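Local coordinates for MB2760 (Mycobacterium tuberculosis, PDB 2BNG), which hydrolyses long or bulky lipophilic epoxides, such as epoxystearic acid and cholesterol oxide, to diols in vitro, while its physiological substrates remain unidentified, at residues E22-L25 with N26-N30; R58-A61 with T62-R66; D122-V126 with Y127-K131. All blocks are in the same frame, centred on the assembly; numbering follows the deposited sequence.

Contact 1: residues E22-L25 with N26-N30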
ATOM      1  N   GLU C  22     -24.395  21.884   9.738  1.00 34.74           N
ATOM      2  CA  GLU C  22     -23.137  21.455  10.334  1.00 35.55           C
ATOM      3  C   GLU C  22     -22.085  22.567  10.338  1.00 35.43           C
ATOM      4  O   GLU C  22     -21.419  22.802  11.359  1.00 34.98           O
ATOM      5  CB  GLU C  22     -22.595  20.238   9.609  1.00 36.55           C
ATOM      6  CG  GLU C  22     -23.362  18.978   9.886  1.00 39.42           C
ATOM      7  CD  GLU C  22     -22.890  17.810   9.029  1.00 43.57           C
ATOM      8  OE1 GLU C  22     -22.436  18.054   7.882  1.00 48.33           O
ATOM      9  OE2 GLU C  22     -22.972  16.651   9.501  1.00 46.86           O
ATOM     10  N   ALA C  23     -21.933  23.245   9.199  1.00 35.68           N
ATOM     11  CA  ALA C  23     -21.000  24.381   9.110  1.00 35.48           C
ATOM     12  C   ALA C  23     -21.377  25.458  10.140  1.00 34.45           C
ATOM     13  O   ALA C  23     -20.511  25.983  10.852  1.00 34.26           O
ATOM     14  CB  ALA C  23     -20.951  24.951   7.712  1.00 35.89           C
ATOM     15  N   PHE C  24     -22.670  25.739  10.271  1.00 33.49           N
ATOM     16  CA  PHE C  24     -23.091  26.740  11.227  1.00 32.95           C
ATOM     17  C   PHE C  24     -22.769  26.382  12.699  1.00 32.20           C
ATOM     18  O   PHE C  24     -22.232  27.194  13.437  1.00 31.56           O
ATOM     19  CB  PHE C  24     -24.570  27.085  11.046  1.00 32.80           C
ATOM     20  CG  PHE C  24     -25.137  27.859  12.187  1.00 31.41           C
ATOM     21  CD1 PHE C  24     -24.753  29.176  12.399  1.00 29.88           C
ATOM     22  CD2 PHE C  24     -26.023  27.246  13.077  1.00 30.44           C
ATOM     23  CE1 PHE C  24     -25.252  29.893  13.473  1.00 32.02           C
ATOM     24  CE2 PHE C  24     -26.550  27.941  14.155  1.00 32.04           C
ATOM     25  CZ  PHE C  24     -26.166  29.282  14.363  1.00 32.45           C
ATOM     26  N   LEU C  25     -23.097  25.165  13.107  1.00 32.18           N
ATOM     27  CA  LEU C  25     -22.839  24.710  14.474  1.00 32.11           C
ATOM     28  C   LEU C  25     -21.346  24.606  14.819  1.00 32.40           C
ATOM     29  O   LEU C  25     -20.946  24.996  15.925  1.00 32.02           O
ATOM     30  CB  LEU C  25     -23.594  23.410  14.772  1.00 31.60           C
ATOM     31  CG  LEU C  25     -25.127  23.595  14.775  1.00 32.13           C
ATOM     32  CD1 LEU C  25     -25.813  22.227  14.693  1.00 31.49           C
ATOM     33  CD2 LEU C  25     -25.628  24.393  15.992  1.00 29.96           C
ATOM     34  N   ASN C  26     -20.522  24.136  13.881  1.00 32.77           N
ATOM     35  CA  ASN C  26     -19.076  24.189  14.081  1.00 33.32           C
ATOM     36  C   ASN C  26     -18.611  25.631  14.190  1.00 33.23           C
ATOM     37  O   ASN C  26     -17.764  25.954  15.017  1.00 33.48           O
ATOM     38  CB  ASN C  26     -18.298  23.419  12.999  1.00 34.47           C
ATOM     39  CG  ASN C  26     -18.485  21.893  13.113  1.00 36.98           C
ATOM     40  OD1 ASN C  26     -18.399  21.309  14.203  1.00 38.41           O
ATOM     41  ND2 ASN C  26     -18.755  21.252  11.988  1.00 38.79           N
ATOM     42  N   ALA C  27     -19.198  26.514  13.392  1.00 32.97           N
ATOM     43  CA  ALA C  27     -18.821  27.917  13.422  1.00 33.59           C
ATOM     44  C   ALA C  27     -19.066  28.560  14.781  1.00 33.55           C
ATOM     45  O   ALA C  27     -18.245  29.349  15.244  1.00 34.65           O
ATOM     46  CB  ALA C  27     -19.534  28.705  12.312  1.00 33.61           C
ATOM     47  N   LEU C  28     -20.188  28.220  15.417  1.00 33.41           N
ATOM     48  CA  LEU C  28     -20.494  28.679  16.771  1.00 33.69           C
ATOM     49  C   LEU C  28     -19.472  28.199  17.790  1.00 33.94           C
ATOM     50  O   LEU C  28     -18.983  28.973  18.617  1.00 34.46           O
ATOM     51  CB  LEU C  28     -21.843  28.157  17.222  1.00 32.93           C
ATOM     52  CG  LEU C  28     -23.144  28.841  16.877  1.00 34.74           C
ATOM     53  CD1 LEU C  28     -24.239  27.989  17.506  1.00 33.89           C
ATOM     54  CD2 LEU C  28     -23.189  30.271  17.398  1.00 35.74           C
ATOM     55  N   GLN C  29     -19.181  26.907  17.743  1.00 34.46           N
ATOM     56  CA  GLN C  29     -18.218  26.295  18.638  1.00 36.00           C
ATOM     57  C   GLN C  29     -16.840  26.938  18.416  1.00 37.01           C
ATOM     58  O   GLN C  29     -16.127  27.239  19.370  1.00 37.44           O
ATOM     59  CB  GLN C  29     -18.184  24.773  18.409  1.00 35.70           C
ATOM     60  CG  GLN C  29     -17.115  24.087  19.231  1.00 37.97           C
ATOM     61  CD  GLN C  29     -17.293  22.588  19.377  1.00 39.68           C
ATOM     62  OE1 GLN C  29     -16.493  21.969  20.030  1.00 42.47           O
ATOM     63  NE2 GLN C  29     -18.333  22.012  18.800  1.00 39.47           N
ATOM     64  N   ASN C  30     -16.496  27.184  17.153  1.00 37.98           N
ATOM     65  CA  ASN C  30     -15.169  27.691  16.786  1.00 39.60           C
ATOM     66  C   ASN C  30     -15.039  29.209  16.877  1.00 40.24           C
ATOM     67  O   ASN C  30     -13.950  29.766  16.657  1.00 40.58           O
ATOM     68  CB  ASN C  30     -14.784  27.255  15.365  1.00 40.25           C
ATOM     69  CG  ASN C  30     -14.528  25.777  15.253  1.00 41.35           C
ATOM     70  OD1 ASN C  30     -14.315  25.066  16.239  1.00 41.41           O
ATOM     71  ND2 ASN C  30     -14.555  25.303  14.032  1.00 44.07           N
TER
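Four backbone hydrogen bonds in regular i to i+4 succession tie residues 22-25 to residues 26-30. Asn-26 N reaches Glu-22 O at 3.0 Å with a nearly straight N-H (172°). Ala-27 N pairs with Ala-23 O and Leu-28 N with Phe-24 O in the same way, and Gln-29 N closes the series on Leu-25 O at 3.2 Å. The Asn-26 side chain folds back over the same carbonyl its own N-H uses: CG stands beside the backbone N (chi1 -70°), bringing ND2 within 3.1 Å of Glu-22 O, but the angle is too poor for a bond. An amide suits the exposed position of Asn-26; at the partly exposed Glu-22 the chain lies by Ile-77 and Ile-80. Gln-29 extends its chain to give NE2 to Val-75 O on strand 72-83, a polar tie between helix and sheet.

The apolar side chains gather on the buried side. Phe-24 has CG anti to its backbone N (chi1 166°), which carries the ring outward and slightly along the helix, so that CZ lies 3.9 Å from Leu-28 CD1; the methyl comes in obliquely, and Leu-28 CG sits almost as close to CZ. The other branch of the cluster is Leu-25, whose CD2 approaches the same Leu-28 methyl at 4.1 Å, making CD1 the meeting point of ring and leucine. Beyond it, Phe-24 makes an edge-to-face contact with Trp-120, Leu-25 lies on Ile-77, and Ala-27, with only a methyl, fits against Thr-35 and Val-36 of helix 33-39. The contact is thus an amphipathic stretch of helix 13-30: Asn-26 lies at the surface, Gln-29 ties the helix to strand 72-83, and the hydrocarbon groups pack inward, with Leu-25 about 6 Å from the side chains of the two probable catalytic aspartates, Asp-93 and Asp-122, so that the helix presents hydrocarbon to the sheet close to both acids.

Contact 2: residues R58-A61 with T62-R66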
ATOM      1  N   ARG C  58     -29.257  39.194  11.534  1.00 44.64           N
ATOM      2  CA  ARG C  58     -28.261  40.153  12.025  1.00 45.82           C
ATOM      3  C   ARG C  58     -28.273  40.458  13.486  1.00 45.16           C
ATOM      4  O   ARG C  58     -27.227  40.656  14.092  1.00 44.93           O
ATOM      5  CB  ARG C  58     -28.478  41.465  11.376  1.00 48.17           C
ATOM      6  CG  ARG C  58     -27.988  41.391  10.101  1.00 49.74           C
ATOM      7  CD  ARG C  58     -28.565  42.485   9.499  1.00 55.29           C
ATOM      8  NE  ARG C  58     -28.294  42.258   8.184  1.00 59.35           N
ATOM      9  CZ  ARG C  58     -27.064  42.159   7.857  1.00 59.08           C
ATOM     10  NH1 ARG C  58     -26.115  42.308   8.770  1.00 58.13           N
ATOM     11  NH2 ARG C  58     -26.838  41.932   6.635  1.00 59.14           N
ATOM     12  N   ARG C  59     -29.466  40.558  14.033  1.00 45.03           N
ATOM     13  CA  ARG C  59     -29.585  40.781  15.434  1.00 45.14           C
ATOM     14  C   ARG C  59     -29.093  39.553  16.215  1.00 42.78           C
ATOM     15  O   ARG C  59     -28.407  39.714  17.226  1.00 42.27           O
ATOM     16  CB  ARG C  59     -31.021  41.153  15.753  1.00 46.35           C
ATOM     17  CG  ARG C  59     -31.286  41.336  17.197  1.00 49.75           C
ATOM     18  CD  ARG C  59     -32.388  42.319  17.392  1.00 57.38           C
ATOM     19  NE  ARG C  59     -33.356  41.840  18.351  1.00 61.88           N
ATOM     20  CZ  ARG C  59     -34.673  41.893  18.189  1.00 64.99           C
ATOM     21  NH1 ARG C  59     -35.213  42.432  17.139  1.00 66.35           N
ATOM     22  NH2 ARG C  59     -35.473  41.429  19.099  1.00 64.43           N
ATOM     23  N   THR C  60     -29.421  38.346  15.728  1.00 41.18           N
ATOM     24  CA  THR C  60     -28.951  37.093  16.352  1.00 39.03           C
ATOM     25  C   THR C  60     -27.435  36.923  16.190  1.00 38.61           C
ATOM     26  O   THR C  60     -26.736  36.558  17.147  1.00 37.29           O
ATOM     27  CB  THR C  60     -29.688  35.854  15.785  1.00 38.41           C
ATOM     28  OG1 THR C  60     -31.087  35.970  16.067  1.00 38.13           O
ATOM     29  CG2 THR C  60     -29.155  34.554  16.394  1.00 34.76           C
ATOM     30  N   ALA C  61     -26.948  37.210  14.978  1.00 39.24           N
ATOM     31  CA  ALA C  61     -25.528  37.121  14.655  1.00 39.23           C
ATOM     32  C   ALA C  61     -24.663  38.001  15.558  1.00 40.03           C
ATOM     33  O   ALA C  61     -23.629  37.535  16.052  1.00 39.28           O
ATOM     34  CB  ALA C  61     -25.283  37.431  13.200  1.00 39.85           C
ATOM     35  N   THR C  62     -25.082  39.251  15.795  1.00 41.44           N
ATOM     36  CA  THR C  62     -24.266  40.126  16.649  1.00 42.48           C
ATOM     37  C   THR C  62     -24.445  39.826  18.143  1.00 42.08           C
ATOM     38  O   THR C  62     -23.518  40.023  18.935  1.00 42.05           O
ATOM     39  CB  THR C  62     -24.347  41.674  16.317  1.00 44.52           C
ATOM     40  OG1 THR C  62     -25.641  42.184  16.586  1.00 44.49           O
ATOM     41  CG2 THR C  62     -24.107  41.943  14.883  1.00 44.97           C
ATOM     42  N   LEU C  63     -25.614  39.316  18.520  1.00 41.77           N
ATOM     43  CA  LEU C  63     -25.806  38.808  19.882  1.00 41.76           C
ATOM     44  C   LEU C  63     -24.792  37.703  20.197  1.00 40.64           C
ATOM     45  O   LEU C  63     -24.117  37.738  21.238  1.00 40.16           O
ATOM     46  CB  LEU C  63     -27.214  38.256  20.056  1.00 41.52           C
ATOM     47  CG  LEU C  63     -27.655  38.166  21.504  1.00 44.18           C
ATOM     48  CD1 LEU C  63     -27.998  39.547  22.046  1.00 47.40           C
ATOM     49  CD2 LEU C  63     -28.852  37.263  21.618  1.00 45.45           C
ATOM     50  N   LEU C  64     -24.695  36.738  19.279  1.00 39.80           N
ATOM     51  CA  LEU C  64     -23.768  35.633  19.409  1.00 39.46           C
ATOM     52  C   LEU C  64     -22.321  36.102  19.375  1.00 40.55           C
ATOM     53  O   LEU C  64     -21.504  35.682  20.201  1.00 40.27           O
ATOM     54  CB  LEU C  64     -24.019  34.582  18.326  1.00 38.60           C
ATOM     55  CG  LEU C  64     -25.335  33.797  18.455  1.00 38.53           C
ATOM     56  CD1 LEU C  64     -25.580  32.983  17.194  1.00 38.33           C
ATOM     57  CD2 LEU C  64     -25.386  32.915  19.708  1.00 35.68           C
ATOM     58  N   ARG C  65     -22.008  36.993  18.438  1.00 41.90           N
ATOM     59  CA  ARG C  65     -20.682  37.582  18.374  1.00 43.56           C
ATOM     60  C   ARG C  65     -20.295  38.232  19.700  1.00 44.23           C
ATOM     61  O   ARG C  65     -19.152  38.113  20.148  1.00 44.51           O
ATOM     62  CB  ARG C  65     -20.579  38.587  17.226  1.00 44.55           C
ATOM     63  CG  ARG C  65     -19.193  39.211  17.064  1.00 46.19           C
ATOM     64  CD  ARG C  65     -19.181  40.304  15.986  1.00 48.02           C
ATOM     65  NE  ARG C  65     -19.392  39.728  14.653  1.00 49.26           N
ATOM     66  CZ  ARG C  65     -18.417  39.307  13.843  1.00 50.58           C
ATOM     67  NH1 ARG C  65     -17.140  39.401  14.218  1.00 49.20           N
ATOM     68  NH2 ARG C  65     -18.721  38.786  12.649  1.00 50.91           N
ATOM     69  N   ARG C  66     -21.250  38.895  20.337  1.00 45.08           N
ATOM     70  CA  ARG C  66     -20.945  39.621  21.557  1.00 46.21           C
ATOM     71  C   ARG C  66     -20.797  38.745  22.783  1.00 46.13           C
ATOM     72  O   ARG C  66     -20.409  39.217  23.843  1.00 46.87           O
ATOM     73  CB  ARG C  66     -21.927  40.753  21.775  1.00 46.90           C
ATOM     74  CG  ARG C  66     -21.586  41.861  20.856  1.00 47.80           C
ATOM     75  CD  ARG C  66     -22.449  43.009  21.040  1.00 47.85           C
ATOM     76  NE  ARG C  66     -22.125  43.963  20.007  1.00 47.82           N
ATOM     77  CZ  ARG C  66     -22.899  44.976  19.721  1.00 48.41           C
ATOM     78  NH1 ARG C  66     -23.967  45.094  20.440  1.00 47.45           N
ATOM     79  NH2 ARG C  66     -22.620  45.848  18.762  1.00 48.27           N
TER
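Arg-58 meets Thr-62 through its carbonyl, which receives two donors: Thr-62 N at 3.1 Å, standing above the carbonyl plane, and Thr-62 OG1 at 3.3 Å, a weak bond. The threonine reaches back because OG1 lies between its own N and carbonyl carbon (chi1 66°), and CG2 also rests near the same oxygen. A short hydroxyl of this kind suits the exposed face, where it can bond to the preceding turn. Arg-59 follows with its O accepting from Leu-63 N at 3.1 Å.

Thr-60 O receives Leu-64 N at 3.0 Å. The two branches of the threonine side chain part company: CG2 runs alongside Leu-64 with CD1 4.0 Å away, both side chains pointing the same way, and OG1 bonds to Gly-56 O one turn earlier; a buried threonine can therefore offer methyl to the core and hydroxyl to the backbone. Ala-61 comes last, its O taking Arg-65 N at 2.9 Å, while its small CB suits a buried place beside Asp-37.

Around this helix, 57-65, Thr-60 packs on Leu-44, Tyr-46 and Ile-54, and Leu-63 also rests on Ile-54, so one flank lies on strands 44-48 and 52-55. Arg-65 makes salt bridges through NH2 to Asp-37 and Asp-34, fastening helix 33-39 to this one.

Contact 3: residues D122-V126 with Y127-K131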
ATOM      1  N   ASP C 122     -34.213  25.309  18.984  1.00 25.42           N
ATOM      2  CA  ASP C 122     -33.539  24.350  19.862  1.00 25.11           C
ATOM      3  C   ASP C 122     -34.478  23.924  20.984  1.00 25.52           C
ATOM      4  O   ASP C 122     -35.112  24.769  21.632  1.00 25.79           O
ATOM      5  CB  ASP C 122     -32.231  24.935  20.410  1.00 24.55           C
ATOM      6  CG  ASP C 122     -31.027  24.715  19.468  1.00 26.35           C
ATOM      7  OD1 ASP C 122     -31.099  23.926  18.494  1.00 27.52           O
ATOM      8  OD2 ASP C 122     -29.969  25.331  19.705  1.00 28.42           O
ATOM      9  N   TYR C 123     -34.553  22.612  21.184  1.00 25.61           N
ATOM     10  CA  TYR C 123     -35.343  21.976  22.225  1.00 26.70           C
ATOM     11  C   TYR C 123     -34.420  21.402  23.303  1.00 27.57           C
ATOM     12  O   TYR C 123     -33.421  20.760  22.994  1.00 27.84           O
ATOM     13  CB  TYR C 123     -36.105  20.787  21.638  1.00 26.65           C
ATOM     14  CG  TYR C 123     -37.242  21.099  20.700  1.00 26.15           C
ATOM     15  CD1 TYR C 123     -37.029  21.185  19.319  1.00 24.34           C
ATOM     16  CD2 TYR C 123     -38.559  21.273  21.187  1.00 25.43           C
ATOM     17  CE1 TYR C 123     -38.099  21.441  18.446  1.00 25.14           C
ATOM     18  CE2 TYR C 123     -39.624  21.524  20.323  1.00 25.06           C
ATOM     19  CZ  TYR C 123     -39.381  21.602  18.963  1.00 27.11           C
ATOM     20  OH  TYR C 123     -40.412  21.864  18.115  1.00 29.56           O
ATOM     21  N   PHE C 124     -34.793  21.579  24.566  1.00 28.65           N
ATOM     22  CA  PHE C 124     -34.071  20.973  25.685  1.00 29.27           C
ATOM     23  C   PHE C 124     -35.019  20.881  26.885  1.00 30.05           C
ATOM     24  O   PHE C 124     -36.126  21.423  26.842  1.00 29.72           O
ATOM     25  CB  PHE C 124     -32.829  21.802  26.065  1.00 29.73           C
ATOM     26  CG  PHE C 124     -33.102  23.254  26.184  1.00 30.78           C
ATOM     27  CD1 PHE C 124     -32.868  24.101  25.121  1.00 33.16           C
ATOM     28  CD2 PHE C 124     -33.612  23.775  27.357  1.00 34.28           C
ATOM     29  CE1 PHE C 124     -33.120  25.457  25.226  1.00 36.00           C
ATOM     30  CE2 PHE C 124     -33.879  25.123  27.481  1.00 36.44           C
ATOM     31  CZ  PHE C 124     -33.640  25.969  26.419  1.00 35.57           C
ATOM     32  N   ASP C 125     -34.558  20.225  27.955  1.00 30.37           N
ATOM     33  CA  ASP C 125     -35.358  19.941  29.160  1.00 31.11           C
ATOM     34  C   ASP C 125     -34.744  20.683  30.364  1.00 31.77           C
ATOM     35  O   ASP C 125     -33.537  20.613  30.587  1.00 31.39           O
ATOM     36  CB  ASP C 125     -35.376  18.417  29.334  1.00 31.25           C
ATOM     37  CG  ASP C 125     -35.812  17.942  30.710  1.00 33.16           C
ATOM     38  OD1 ASP C 125     -36.684  18.553  31.357  1.00 33.35           O
ATOM     39  OD2 ASP C 125     -35.304  16.875  31.136  1.00 34.72           O
ATOM     40  N   VAL C 126     -35.567  21.403  31.130  1.00 32.61           N
ATOM     41  CA  VAL C 126     -35.032  22.154  32.273  1.00 33.67           C
ATOM     42  C   VAL C 126     -34.468  21.198  33.305  1.00 34.21           C
ATOM     43  O   VAL C 126     -33.502  21.519  33.984  1.00 34.72           O
ATOM     44  CB  VAL C 126     -36.055  23.137  32.956  1.00 34.76           C
ATOM     45  CG1 VAL C 126     -36.649  24.103  31.938  1.00 33.84           C
ATOM     46  CG2 VAL C 126     -37.158  22.373  33.645  1.00 36.41           C
ATOM     47  N   TYR C 127     -35.063  20.020  33.417  1.00 34.55           N
ATOM     48  CA  TYR C 127     -34.562  19.045  34.370  1.00 36.14           C
ATOM     49  C   TYR C 127     -33.119  18.573  34.047  1.00 35.02           C
ATOM     50  O   TYR C 127     -32.216  18.619  34.900  1.00 34.80           O
ATOM     51  CB  TYR C 127     -35.544  17.893  34.452  1.00 37.98           C
ATOM     52  CG  TYR C 127     -35.099  16.711  35.264  1.00 40.44           C
ATOM     53  CD1 TYR C 127     -34.867  16.814  36.636  1.00 42.37           C
ATOM     54  CD2 TYR C 127     -34.944  15.471  34.657  1.00 42.36           C
ATOM     55  CE1 TYR C 127     -34.471  15.705  37.383  1.00 44.29           C
ATOM     56  CE2 TYR C 127     -34.564  14.349  35.388  1.00 44.40           C
ATOM     57  CZ  TYR C 127     -34.322  14.479  36.750  1.00 45.18           C
ATOM     58  OH  TYR C 127     -33.938  13.375  37.468  1.00 47.55           O
ATOM     59  N   ASP C 128     -32.922  18.145  32.801  1.00 33.40           N
ATOM     60  CA  ASP C 128     -31.624  17.771  32.288  1.00 32.90           C
ATOM     61  C   ASP C 128     -30.637  18.914  32.445  1.00 33.02           C
ATOM     62  O   ASP C 128     -29.494  18.681  32.794  1.00 33.54           O
ATOM     63  CB  ASP C 128     -31.747  17.371  30.815  1.00 31.91           C
ATOM     64  CG  ASP C 128     -30.428  16.970  30.214  1.00 30.83           C
ATOM     65  OD1 ASP C 128     -29.878  15.948  30.634  1.00 33.46           O
ATOM     66  OD2 ASP C 128     -29.931  17.660  29.318  1.00 28.34           O
HETATM   67  N   MSE C 129     -31.089  20.142  32.200  1.00 33.01           N
HETATM   68  CA  MSE C 129     -30.250  21.322  32.334  1.00 33.67           C
HETATM   69  C   MSE C 129     -29.875  21.565  33.792  1.00 34.78           C
HETATM   70  O   MSE C 129     -28.736  21.919  34.116  1.00 34.94           O
HETATM   71  CB  MSE C 129     -30.962  22.553  31.778  1.00 33.45           C
HETATM   72  CG  MSE C 129     -30.163  23.836  31.973  1.00 35.08           C
HETATM   73 SE   MSE C 129     -29.240  24.165  30.421  0.43 38.06          SE
HETATM   74  CE  MSE C 129     -30.968  24.196  29.263  1.00 31.53           C
ATOM     75  N   PHE C 130     -30.855  21.401  34.667  1.00 36.07           N
ATOM     76  CA  PHE C 130     -30.642  21.573  36.091  1.00 37.58           C
ATOM     77  C   PHE C 130     -29.619  20.541  36.586  1.00 38.22           C
ATOM     78  O   PHE C 130     -28.699  20.870  37.351  1.00 38.53           O
ATOM     79  CB  PHE C 130     -31.967  21.486  36.859  1.00 38.63           C
ATOM     80  CG  PHE C 130     -31.811  21.655  38.340  1.00 41.38           C
ATOM     81  CD1 PHE C 130     -31.417  22.885  38.883  1.00 43.57           C
ATOM     82  CD2 PHE C 130     -32.022  20.584  39.199  1.00 43.48           C
ATOM     83  CE1 PHE C 130     -31.243  23.036  40.283  1.00 46.53           C
ATOM     84  CE2 PHE C 130     -31.860  20.721  40.581  1.00 45.92           C
ATOM     85  CZ  PHE C 130     -31.469  21.945  41.129  1.00 46.29           C
ATOM     86  N   LYS C 131     -29.748  19.305  36.108  1.00 38.06           N
ATOM     87  CA  LYS C 131     -28.758  18.268  36.398  1.00 38.88           C
ATOM     88  C   LYS C 131     -27.377  18.605  35.860  1.00 38.06           C
ATOM     89  O   LYS C 131     -26.370  18.304  36.507  1.00 39.03           O
ATOM     90  CB  LYS C 131     -29.197  16.906  35.858  1.00 38.60           C
ATOM     91  CG  LYS C 131     -30.230  16.220  36.726  1.00 40.23           C
ATOM     92  CD  LYS C 131     -30.552  14.806  36.240  1.00 40.94           C
ATOM     93  CE  LYS C 131     -31.072  14.808  34.808  1.00 40.51           C
ATOM     94  NZ  LYS C 131     -31.124  13.427  34.275  1.00 41.14           N
TER
HETATM   95  O   HOH W   1     -31.579  19.200  27.883  1.00 22.42           O
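The Phe-124 ring is met obliquely by the selenomethionine methyl, Met-129 CE, whose closest ring atom is CD2 at 3.3 Å. The flexible side chain of Met-129, folded at its two outer torsions, brings that methyl to the ring. Tyr-127 carries Lys-131 CE on one ring face, offset toward the rim, while Asp-125 OD2 lies at its edge, 3.8 Å from Tyr-127 CD2; carboxylate and ring planes stand 43° apart.

Asp-125 is the N-cap of helix 126-139. With CG anti to its backbone N (chi1 164°), the carboxylate swings over the first turn, where OD1 accepts weakly from Tyr-127 N at 3.0 Å and OD2 accepts from Asp-128 N at 3.2 Å, the latter arriving from above the carboxylate plane. OD1 also accepts from Val-126 N of the second subunit, and the reciprocal bond exists. A water bridges Asp-125 N and Asp-128 OD2, which also accepts from Trp-105 N.

A short acid is apt here: it satisfies N-H groups at the helix start, where the helix dipole would probably stabilise its negative charge, and it joins the cap to the subunit interface just beyond Asp-122, the probable proton acceptor.

Overall arrangement
Along the chain the three contacts come in series, all within the limonene-1,2-epoxide hydrolase domain of the NTF2 clan. Contact 1 lies on helix 13-30 and contact 2 on helix 57-65; their centres are about 14 Å apart, and they touch where Leu-28 CD2 packs on Leu-64 CD1 at 3.6 Å. Contact 3, where strand 116-123 runs on into helix 126-139, is about 21 Å from contact 1 and about 23 Å from contact 2 between centres, and touches neither. Contacts 1 and 3 lie on opposite sides of the chain's centre. Helix 13-30 comes near the probable catalytic aspartates, helix 57-65 stands further off beside it, and contact 3 reaches the second subunit.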